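Local structure of hyaluronidase (Thermobaculum terrenum, 5DIY) at residues Glu2-Arg7 with Ala273-Ser278; Leu261-Lys266 with Asp365-Trp370; Leu269-Gln274 with Arg289-Thr294. The protein probably hydrolyses N-acetylglucosamine linkages as a glycoside hydrolase of family 84, in the manner of an O-GlcNAcase. All coordinates share one frame; numbering follows the deposited sequence.

Contact 1: residues Glu2-Arg7 with Ala273-Ser278; sequences EYFRYR and AQYLNS
Apolar contact between Leu276 and the pair Phe4 and Arg7 carries most of this junction, and the forked end of the leucine divides the work. CG anti to the carbonyl carbon (chi1 -62°) brings the fork between Phe4 and Arg7. CD2 sits over one face of the Phe4 ring, 4.0 Å from the centroid and 27° off the normal, a CH-pi contact. CD1 instead meets the aliphatic stem of Arg7, at 3.7 Å from Arg7 CB. Farther along the phenylalanine ring, Phe4 CE2 comes within 4.2 Å of Tyr275 CE2, the two side chains crossing obliquely; the tyrosine hydroxyl is bound elsewhere, to the carbonyl of Asp244. Tyr3 adds a slanting approach of its ring, with CD2 3.4 Å from Asn277 O, and its ring also meets His248 edge-to-face.

The setting is the closing seam of a TIM barrel. Strand 6-11 pairs with the last strand, 251-256, through backbone bonds between Tyr6 and Ile254, and helix 262-277 follows that last strand; both Phe4 and Leu276 also rest on Ile254.

Polar links are indirect. One water accepts from Phe4 N at 3.0 Å and donates to Leu276 O, likewise at 3.0 Å, bridging the N-terminal loop to a carbonyl in the last turn of the helix. The other Phe4 backbone group is engaged from within its own segment: Arg7 NH1 donates to Phe4 O at 2.7 Å, approaching nearly along the C=O axis and close to the guanidinium plane, while NE of the same arginine binds the Asn34 carbonyl.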
loop_
_atom_site.group_PDB
_atom_site.type_symbol
_atom_site.label_atom_id
_atom_site.label_comp_id
_atom_site.label_asym_id
_atom_site.label_seq_id
_atom_site.Cartn_x
_atom_site.Cartn_y
_atom_site.Cartn_z
ATOM N N GLU C 2 -6.680 -3.968 24.373
ATOM C CA GLU C 2 -6.882 -5.287 25.047
ATOM C C GLU C 2 -6.063 -6.383 24.359
ATOM O O GLU C 2 -5.324 -7.111 25.019
ATOM C CB GLU C 2 -8.375 -5.650 25.075
ATOM C CG GLU C 2 -8.776 -6.628 26.177
ATOM C CD GLU C 2 -8.723 -8.092 25.753
ATOM O OE1 GLU C 2 -9.430 -8.464 24.790
ATOM O OE2 GLU C 2 -7.994 -8.882 26.395
ATOM N N TYR C 3 -6.198 -6.487 23.036
ATOM C CA TYR C 3 -5.392 -7.417 22.235
ATOM C C TYR C 3 -4.041 -6.819 21.846
ATOM O O TYR C 3 -3.023 -7.495 21.928
ATOM C CB TYR C 3 -6.143 -7.839 20.973
ATOM C CG TYR C 3 -7.313 -8.735 21.255
ATOM C CD1 TYR C 3 -7.122 -10.098 21.482
ATOM C CD2 TYR C 3 -8.611 -8.233 21.294
ATOM C CE1 TYR C 3 -8.192 -10.940 21.745
ATOM C CE2 TYR C 3 -9.692 -9.066 21.556
ATOM C CZ TYR C 3 -9.473 -10.420 21.782
ATOM O OH TYR C 3 -10.526 -11.263 22.036
ATOM N N PHE C 4 -4.045 -5.563 21.402
ATOM C CA PHE C 4 -2.821 -4.858 21.013
ATOM C C PHE C 4 -2.645 -3.576 21.830
ATOM O O PHE C 4 -3.547 -2.733 21.862
ATOM C CB PHE C 4 -2.852 -4.524 19.518
ATOM C CG PHE C 4 -2.738 -5.727 18.626
ATOM C CD1 PHE C 4 -1.495 -6.284 18.348
ATOM C CD2 PHE C 4 -3.872 -6.316 18.075
ATOM C CE1 PHE C 4 -1.383 -7.396 17.527
ATOM C CE2 PHE C 4 -3.766 -7.427 17.259
ATOM C CZ PHE C 4 -2.520 -7.968 16.983
ATOM N N ARG C 5 -1.481 -3.427 22.468
ATOM C CA ARG C 5 -1.157 -2.220 23.237
ATOM C C ARG C 5 -1.054 -0.992 22.325
ATOM O O ARG C 5 -1.602 0.065 22.643
ATOM C CB ARG C 5 0.156 -2.392 24.023
ATOM C CG ARG C 5 0.313 -1.415 25.182
ATOM C CD ARG C 5 1.772 -1.152 25.533
ATOM N NE ARG C 5 2.518 -2.379 25.822
ATOM C CZ ARG C 5 3.839 -2.449 26.020
ATOM N NH1 ARG C 5 4.608 -1.358 25.978
ATOM N NH2 ARG C 5 4.399 -3.633 26.271
ATOM N N TYR C 6 -0.343 -1.138 21.208
ATOM C CA TYR C 6 -0.213 -0.074 20.211
ATOM C C TYR C 6 -1.051 -0.437 18.981
ATOM O O TYR C 6 -0.836 -1.482 18.348
ATOM C CB TYR C 6 1.258 0.160 19.842
ATOM C CG TYR C 6 2.148 0.489 21.034
ATOM C CD1 TYR C 6 1.856 1.570 21.869
ATOM C CD2 TYR C 6 3.287 -0.273 21.323
ATOM C CE1 TYR C 6 2.662 1.878 22.963
ATOM C CE2 TYR C 6 4.101 0.030 22.413
ATOM C CZ TYR C 6 3.783 1.108 23.229
ATOM O OH TYR C 6 4.577 1.422 24.314
ATOM N N ARG C 7 -2.027 0.420 18.688
ATOM C CA ARG C 7 -2.954 0.248 17.572
ATOM C C ARG C 7 -2.815 1.491 16.727
ATOM O O ARG C 7 -3.536 2.463 16.942
ATOM C CB ARG C 7 -4.384 0.120 18.103
ATOM C CG ARG C 7 -4.624 -1.154 18.894
ATOM C CD ARG C 7 -6.063 -1.258 19.362
ATOM N NE ARG C 7 -6.483 -0.123 20.188
ATOM C CZ ARG C 7 -6.148 0.075 21.464
ATOM N NH1 ARG C 7 -5.347 -0.767 22.114
ATOM N NH2 ARG C 7 -6.612 1.145 22.100
ATOM N N ALA C 273 -8.455 -1.367 11.826
ATOM C CA ALA C 273 -8.885 -1.058 13.204
ATOM C C ALA C 273 -9.859 -2.086 13.790
ATOM O O ALA C 273 -9.770 -2.425 14.973
ATOM C CB ALA C 273 -9.499 0.333 13.269
ATOM N N GLN C 274 -10.791 -2.571 12.970
ATOM C CA GLN C 274 -11.703 -3.633 13.405
ATOM C C GLN C 274 -10.964 -4.941 13.684
ATOM O O GLN C 274 -11.279 -5.618 14.663
ATOM C CB GLN C 274 -12.834 -3.857 12.396
ATOM C CG GLN C 274 -13.840 -2.709 12.352
ATOM C CD GLN C 274 -15.229 -3.154 11.943
ATOM O OE1 GLN C 274 -16.216 -2.875 12.630
ATOM N NE2 GLN C 274 -15.317 -3.849 10.822
ATOM N N TYR C 275 -9.985 -5.287 12.841
ATOM C CA TYR C 275 -9.139 -6.463 13.090
ATOM C C TYR C 275 -8.426 -6.336 14.432
ATOM O O TYR C 275 -8.443 -7.273 15.225
ATOM C CB TYR C 275 -8.099 -6.689 11.971
ATOM C CG TYR C 275 -6.987 -7.644 12.372
ATOM C CD1 TYR C 275 -7.163 -9.030 12.301
ATOM C CD2 TYR C 275 -5.770 -7.161 12.874
ATOM C CE1 TYR C 275 -6.157 -9.907 12.690
ATOM C CE2 TYR C 275 -4.760 -8.026 13.260
ATOM C CZ TYR C 275 -4.953 -9.397 13.171
ATOM O OH TYR C 275 -3.941 -10.245 13.550
ATOM N N LEU C 276 -7.801 -5.187 14.682
ATOM C CA LEU C 276 -7.085 -4.968 15.945
ATOM C C LEU C 276 -8.023 -5.069 17.152
ATOM O O LEU C 276 -7.639 -5.613 18.186
ATOM C CB LEU C 276 -6.379 -3.613 15.967
ATOM C CG LEU C 276 -5.279 -3.345 14.933
ATOM C CD1 LEU C 276 -4.900 -1.874 14.975
ATOM C CD2 LEU C 276 -4.062 -4.244 15.130
ATOM N N ASN C 277 -9.245 -4.556 17.010
ATOM C CA ASN C 277 -10.233 -4.588 18.095
ATOM C C ASN C 277 -10.677 -5.993 18.510
ATOM O O ASN C 277 -10.861 -6.256 19.699
ATOM C CB ASN C 277 -11.464 -3.765 17.720
ATOM C CG ASN C 277 -12.458 -3.656 18.858
ATOM O OD1 ASN C 277 -12.153 -3.077 19.903
ATOM N ND2 ASN C 277 -13.649 -4.221 18.671
ATOM N N SER C 278 -10.857 -6.882 17.535
ATOM C CA SER C 278 -11.297 -8.252 17.806
ATOM C C SER C 278 -10.830 -9.209 16.700
ATOM O O SER C 278 -11.621 -9.610 15.841
ATOM C CB SER C 278 -12.818 -8.291 17.963
ATOM O OG SER C 278 -13.253 -9.589 18.335
HETATM O O HOH W 1 -6.725 -4.467 20.813
#

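Contact 2: residues Leu261-Lys266 with Asp365-Trp370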
loop_
_atom_site.group_PDB
_atom_site.type_symbol
_atom_site.label_atom_id
_atom_site.label_comp_id
_atom_site.label_asym_id
_atom_site.label_seq_id
_atom_site.Cartn_x
_atom_site.Cartn_y
_atom_site.Cartn_z
ATOM N N LEU C 261 -2.574 9.154 -0.165
ATOM C CA LEU C 261 -3.996 9.519 -0.199
ATOM C C LEU C 261 -4.666 9.209 1.151
ATOM O O LEU C 261 -5.036 8.055 1.401
ATOM C CB LEU C 261 -4.704 8.722 -1.309
ATOM C CG LEU C 261 -4.126 8.804 -2.719
ATOM C CD1 LEU C 261 -4.916 7.901 -3.650
ATOM C CD2 LEU C 261 -4.129 10.238 -3.215
ATOM N N PRO C 262 -4.816 10.221 2.035
ATOM C CA PRO C 262 -5.317 9.929 3.386
ATOM C C PRO C 262 -6.785 9.540 3.472
ATOM O O PRO C 262 -7.137 8.658 4.250
ATOM C CB PRO C 262 -5.098 11.251 4.144
ATOM C CG PRO C 262 -5.004 12.297 3.092
ATOM C CD PRO C 262 -4.369 11.624 1.914
ATOM N N GLU C 263 -7.635 10.219 2.712
ATOM C CA GLU C 263 -9.067 9.947 2.751
ATOM C C GLU C 263 -9.361 8.552 2.186
ATOM O O GLU C 263 -10.139 7.794 2.768
ATOM C CB GLU C 263 -9.849 11.039 2.001
ATOM C CG GLU C 263 -11.330 11.089 2.335
ATOM C CD GLU C 263 -11.626 11.513 3.761
ATOM O OE1 GLU C 263 -10.802 12.216 4.380
ATOM O OE2 GLU C 263 -12.708 11.152 4.261
ATOM N N ALA C 264 -8.710 8.206 1.078
ATOM C CA ALA C 264 -8.814 6.856 0.503
ATOM C C ALA C 264 -8.292 5.775 1.453
ATOM O O ALA C 264 -8.832 4.669 1.471
ATOM C CB ALA C 264 -8.091 6.783 -0.835
ATOM N N SER C 265 -7.258 6.094 2.237
ATOM C CA SER C 265 -6.709 5.151 3.230
ATOM C C SER C 265 -7.699 4.780 4.329
ATOM O O SER C 265 -7.585 3.714 4.921
ATOM C CB SER C 265 -5.434 5.701 3.889
ATOM O OG SER C 265 -4.379 5.826 2.963
ATOM N N LYS C 266 -8.668 5.647 4.600
ATOM C CA LYS C 266 -9.636 5.399 5.669
ATOM C C LYS C 266 -10.453 4.128 5.483
ATOM O O LYS C 266 -10.882 3.535 6.473
ATOM C CB LYS C 266 -10.565 6.597 5.860
ATOM C CG LYS C 266 -9.862 7.835 6.392
ATOM C CD LYS C 266 -10.837 8.989 6.513
ATOM C CE LYS C 266 -10.158 10.265 6.983
ATOM N NZ LYS C 266 -11.186 11.323 7.217
ATOM N N ASP C 365 -19.379 13.615 -4.423
ATOM C CA ASP C 365 -18.509 14.812 -4.444
ATOM C C ASP C 365 -17.413 14.873 -3.383
ATOM O O ASP C 365 -16.535 15.739 -3.457
ATOM C CB ASP C 365 -19.372 16.057 -4.279
ATOM C CG ASP C 365 -20.336 16.225 -5.408
ATOM O OD1 ASP C 365 -19.857 16.520 -6.522
ATOM O OD2 ASP C 365 -21.559 16.055 -5.195
ATOM N N SER C 366 -17.473 13.969 -2.409
ATOM C CA SER C 366 -16.578 13.973 -1.254
ATOM C C SER C 366 -15.097 13.857 -1.617
ATOM O O SER C 366 -14.733 13.535 -2.751
ATOM C CB SER C 366 -16.954 12.824 -0.314
ATOM O OG SER C 366 -16.714 11.577 -0.939
ATOM N N LYS C 367 -14.250 14.111 -0.627
ATOM C CA LYS C 367 -12.804 14.033 -0.803
ATOM C C LYS C 367 -12.307 12.643 -1.230
ATOM O O LYS C 367 -11.379 12.542 -2.027
ATOM C CB LYS C 367 -12.093 14.457 0.481
ATOM C CG LYS C 367 -10.591 14.507 0.318
ATOM C CD LYS C 367 -9.916 15.141 1.512
ATOM C CE LYS C 367 -8.464 15.397 1.182
ATOM N NZ LYS C 367 -7.648 15.395 2.407
ATOM N N PHE C 368 -12.902 11.590 -0.676
ATOM C CA PHE C 368 -12.583 10.215 -1.084
ATOM C C PHE C 368 -12.635 10.087 -2.613
ATOM O O PHE C 368 -11.657 9.653 -3.243
ATOM C CB PHE C 368 -13.541 9.212 -0.415
ATOM C CG PHE C 368 -13.335 7.779 -0.848
ATOM C CD1 PHE C 368 -14.007 7.266 -1.966
ATOM C CD2 PHE C 368 -12.487 6.939 -0.136
ATOM C CE1 PHE C 368 -13.818 5.951 -2.370
ATOM C CE2 PHE C 368 -12.297 5.619 -0.532
ATOM C CZ PHE C 368 -12.960 5.123 -1.653
ATOM N N PHE C 369 -13.752 10.505 -3.208
ATOM C CA PHE C 369 -13.931 10.384 -4.672
ATOM C C PHE C 369 -13.087 11.351 -5.496
ATOM O O PHE C 369 -12.784 11.051 -6.653
ATOM C CB PHE C 369 -15.412 10.436 -5.055
ATOM C CG PHE C 369 -16.186 9.275 -4.514
ATOM C CD1 PHE C 369 -15.981 7.996 -5.024
ATOM C CD2 PHE C 369 -17.060 9.434 -3.448
ATOM C CE1 PHE C 369 -16.660 6.903 -4.505
ATOM C CE2 PHE C 369 -17.749 8.346 -2.930
ATOM C CZ PHE C 369 -17.548 7.080 -3.458
ATOM N N TRP C 370 -12.679 12.475 -4.904
ATOM C CA TRP C 370 -11.622 13.316 -5.489
ATOM C C TRP C 370 -10.271 12.581 -5.531
ATOM O O TRP C 370 -9.566 12.649 -6.529
ATOM C CB TRP C 370 -11.469 14.641 -4.724
ATOM C CG TRP C 370 -10.421 15.541 -5.306
ATOM C CD1 TRP C 370 -10.591 16.458 -6.303
ATOM C CD2 TRP C 370 -9.037 15.601 -4.940
ATOM N NE1 TRP C 370 -9.399 17.088 -6.583
ATOM C CE2 TRP C 370 -8.428 16.582 -5.761
ATOM C CE3 TRP C 370 -8.250 14.920 -3.998
ATOM C CZ2 TRP C 370 -7.063 16.906 -5.666
ATOM C CZ3 TRP C 370 -6.887 15.240 -3.904
ATOM C CH2 TRP C 370 -6.311 16.226 -4.737
HETATM O O HOH W 2 -8.221 13.513 4.349
HETATM O O HOH W 3 -14.629 11.642 1.883
#
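Glu263 lies across the first turn of helix 367-371, and each part of its side chain finds something different there. CB faces the aliphatic stem of Lys367, 3.9 Å from its CG. With CG anti to the backbone N (chi1 -162°), the next carbon is set directly against the opposing backbone, 3.4 Å from Phe368 N and 4.0 Å from Phe368 CB. The bend that follows (chi2 67°) turns the carboxylate toward two bridging waters and a lysine of its own helix. OE1 accepts from the first water, which in turn takes a hydrogen bond of 2.8 Å from Lys367 NZ. OE2 accepts from the second, to which Phe368 N donates at 3.1 Å. Lys266 NZ completes the grip with a salt bridge to Glu263 OE1 at 3.0 Å. Without the carboxylate, as with an alanine here, both waters would probably lose the acceptor that ties them to Glu263, and Lys266, which also pairs with Asp25, would lose this mate.

Lys367 stays extended, its NZ ending near Pro262 CG, and makes its own salt bridge with Glu22. On the buried flank, Phe368 CD2 reaches Ala264 CA at 3.7 Å, while Glu263 O lies at the ring edge. Glu371 receives the Ala264 N-H, so a first-turn N-H on each side, Ala264 N and Phe368 N, has an acceptor. This is a water-bridged meeting of two helix N-termini, joining the last helix of a TIM barrel to the helical C-terminal region.

Contact 3: residues Leu269-Gln274 with Arg289-Thr294; sequences LYTFAQ and RQAVST
Tyr270 lays its ring against Ala291 where two consecutive helices meet on the outside of the TIM barrel: helix 262-277, which follows the eighth strand, and the succeeding helix 284-296. The axes of the short segments approach to 9.3 Å at 128°, so the two segments run more antiparallel than parallel, and the small alanine lets the tyrosine lie close to the opposing backbone. Tyr270 CG is anti to the backbone N (chi1 -174°), which carries the ring across to the neighbouring helix. There Ala291 CA stands over one face, 3.9 Å from the ring centroid and displaced toward the rim, a CH-pi contact, while Ala291 CB reaches Tyr270 CD1 at 3.4 Å. Thr271 adds its methyl CG2 to the same alanine more loosely.

Beyond the ring the contact turns polar and more open. Gln290 NE2 approaches the tyrosine at its edge, 3.2 Å from Tyr270 OH, with the amide and ring planes 78° apart. Gln290 NE2 also lies 2.7 Å from Gln274 OE1, a close approach without good hydrogen-bond geometry.

A second shell sets these groups in place. Gln274 NE2 is hydrogen-bonded to Ser287 OG, earlier in the partner helix, and Thr271 OG1 binds Pro268 O and Tyr240 N. Leu267 extends the apolar patch, touching both Ala291 and Val292. Thr294 OG1 donates to Gln290 O at 3.0 Å, in a side-chain-to-backbone bond that joins the backbone bond from Thr294 N, the two donors reaching the carbonyl from opposite faces. This threonine oxygen also accepts from a water at 3.2 Å, and that water sits in the plane of the Tyr270 ring, 2.6 Å from Tyr270 OH.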
loop_
_atom_site.group_PDB
_atom_site.type_symbol
_atom_site.label_atom_id
_atom_site.label_comp_id
_atom_site.label_asym_id
_atom_site.label_seq_id
_atom_site.Cartn_x
_atom_site.Cartn_y
_atom_site.Cartn_z
ATOM N N LEU C 269 -7.963 1.279 6.456
ATOM C CA LEU C 269 -7.638 1.561 7.868
ATOM C C LEU C 269 -8.801 1.264 8.818
ATOM O O LEU C 269 -8.575 0.787 9.940
ATOM C CB LEU C 269 -7.128 2.996 8.061
ATOM C CG LEU C 269 -5.746 3.312 7.468
ATOM C CD1 LEU C 269 -5.452 4.797 7.637
ATOM C CD2 LEU C 269 -4.642 2.462 8.085
ATOM N N TYR C 270 -10.030 1.528 8.374
ATOM C CA TYR C 270 -11.225 1.123 9.122
ATOM C C TYR C 270 -11.205 -0.382 9.398
ATOM O O TYR C 270 -11.437 -0.809 10.523
ATOM C CB TYR C 270 -12.510 1.507 8.370
ATOM C CG TYR C 270 -13.791 1.264 9.141
ATOM C CD1 TYR C 270 -14.350 -0.013 9.226
ATOM C CD2 TYR C 270 -14.455 2.311 9.785
ATOM C CE1 TYR C 270 -15.517 -0.242 9.931
ATOM C CE2 TYR C 270 -15.633 2.090 10.490
ATOM C CZ TYR C 270 -16.159 0.811 10.559
ATOM O OH TYR C 270 -17.326 0.566 11.252
ATOM N N THR C 271 -10.914 -1.172 8.366
ATOM C CA THR C 271 -10.904 -2.633 8.489
ATOM C C THR C 271 -9.743 -3.114 9.361
ATOM O O THR C 271 -9.895 -4.047 10.157
ATOM C CB THR C 271 -10.886 -3.344 7.114
ATOM O OG1 THR C 271 -9.646 -3.097 6.422
ATOM C CG2 THR C 271 -12.066 -2.891 6.258
ATOM N N PHE C 272 -8.596 -2.472 9.185
ATOM C CA PHE C 272 -7.422 -2.670 10.034
ATOM C C PHE C 272 -7.767 -2.466 11.513
ATOM O O PHE C 272 -7.454 -3.321 12.339
ATOM C CB PHE C 272 -6.306 -1.735 9.547
ATOM C CG PHE C 272 -5.133 -1.591 10.480
ATOM C CD1 PHE C 272 -4.249 -2.642 10.683
ATOM C CD2 PHE C 272 -4.872 -0.370 11.104
ATOM C CE1 PHE C 272 -3.143 -2.501 11.522
ATOM C CE2 PHE C 272 -3.769 -0.219 11.943
ATOM C CZ PHE C 272 -2.900 -1.287 12.151
ATOM N N ALA C 273 -8.455 -1.367 11.826
ATOM C CA ALA C 273 -8.885 -1.058 13.204
ATOM C C ALA C 273 -9.859 -2.086 13.790
ATOM O O ALA C 273 -9.770 -2.425 14.973
ATOM C CB ALA C 273 -9.499 0.333 13.269
ATOM N N GLN C 274 -10.791 -2.571 12.970
ATOM C CA GLN C 274 -11.703 -3.633 13.405
ATOM C C GLN C 274 -10.964 -4.941 13.684
ATOM O O GLN C 274 -11.279 -5.618 14.663
ATOM C CB GLN C 274 -12.834 -3.857 12.396
ATOM C CG GLN C 274 -13.840 -2.709 12.352
ATOM C CD GLN C 274 -15.229 -3.154 11.943
ATOM O OE1 GLN C 274 -16.216 -2.875 12.630
ATOM N NE2 GLN C 274 -15.317 -3.849 10.822
ATOM N N ARG C 289 -17.507 -3.784 4.044
ATOM C CA ARG C 289 -18.870 -3.284 3.752
ATOM C C ARG C 289 -19.386 -2.300 4.802
ATOM O O ARG C 289 -20.021 -1.303 4.455
ATOM C CB ARG C 289 -19.861 -4.445 3.599
ATOM C CG ARG C 289 -19.607 -5.286 2.360
ATOM C CD ARG C 289 -20.335 -6.623 2.416
ATOM N NE ARG C 289 -21.784 -6.446 2.516
ATOM C CZ ARG C 289 -22.595 -6.093 1.511
ATOM N NH1 ARG C 289 -22.130 -5.873 0.281
ATOM N NH2 ARG C 289 -23.901 -5.954 1.743
ATOM N N GLN C 290 -19.128 -2.581 6.077
ATOM C CA GLN C 290 -19.439 -1.622 7.140
ATOM C C GLN C 290 -18.611 -0.338 6.982
ATOM O O GLN C 290 -19.128 0.766 7.191
ATOM C CB GLN C 290 -19.229 -2.230 8.529
ATOM C CG GLN C 290 -19.881 -1.420 9.643
ATOM C CD GLN C 290 -19.867 -2.135 10.980
ATOM O OE1 GLN C 290 -20.921 -2.478 11.521
ATOM N NE2 GLN C 290 -18.670 -2.367 11.522
ATOM N N ALA C 291 -17.338 -0.490 6.609
ATOM C CA ALA C 291 -16.458 0.648 6.318
ATOM C C ALA C 291 -17.025 1.542 5.218
ATOM O O ALA C 291 -17.132 2.756 5.406
ATOM C CB ALA C 291 -15.066 0.168 5.925
ATOM N N VAL C 292 -17.379 0.936 4.081
ATOM C CA VAL C 292 -17.971 1.661 2.941
ATOM C C VAL C 292 -19.264 2.394 3.344
ATOM O O VAL C 292 -19.433 3.560 3.003
ATOM C CB VAL C 292 -18.241 0.725 1.724
ATOM C CG1 VAL C 292 -19.115 1.404 0.668
ATOM C CG2 VAL C 292 -16.933 0.271 1.090
ATOM N N SER C 293 -20.156 1.708 4.058
ATOM C CA SER C 293 -21.425 2.302 4.523
ATOM C C SER C 293 -21.220 3.529 5.420
ATOM O O SER C 293 -21.768 4.596 5.142
ATOM C CB SER C 293 -22.256 1.267 5.277
ATOM O OG SER C 293 -22.488 0.136 4.465
ATOM N N THR C 294 -20.427 3.363 6.478
ATOM C CA THR C 294 -20.095 4.442 7.420
ATOM C C THR C 294 -19.426 5.634 6.734
ATOM O O THR C 294 -19.867 6.777 6.884
ATOM C CB THR C 294 -19.133 3.938 8.521
ATOM O OG1 THR C 294 -19.733 2.848 9.229
ATOM C CG2 THR C 294 -18.787 5.058 9.520
HETATM O O HOH W 4 -18.561 2.652 12.160
#

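In the fold
All three contacts draw on helix 262-277, which can be read as a single rod with different partners along its length. Contact 2 uses its N-terminal turn, contact 3 its middle and contact 1 its C-terminal end; contacts 1 and 3 share Ala273 and Gln274. Contact 3 lies between the others, its centre 14 Å from each, whereas the centres of contacts 1 and 2 are 24 Å apart and their nearest atoms about 8 Å. Contact 2 comes closest to an annotated sugar-binding residue, though without touching it: the Pro262 side chain is about 11 Å from that of Asn257, which binds N-acetyl-D-glucosamine. Contacts 1 and 3 lie away from the sugar site.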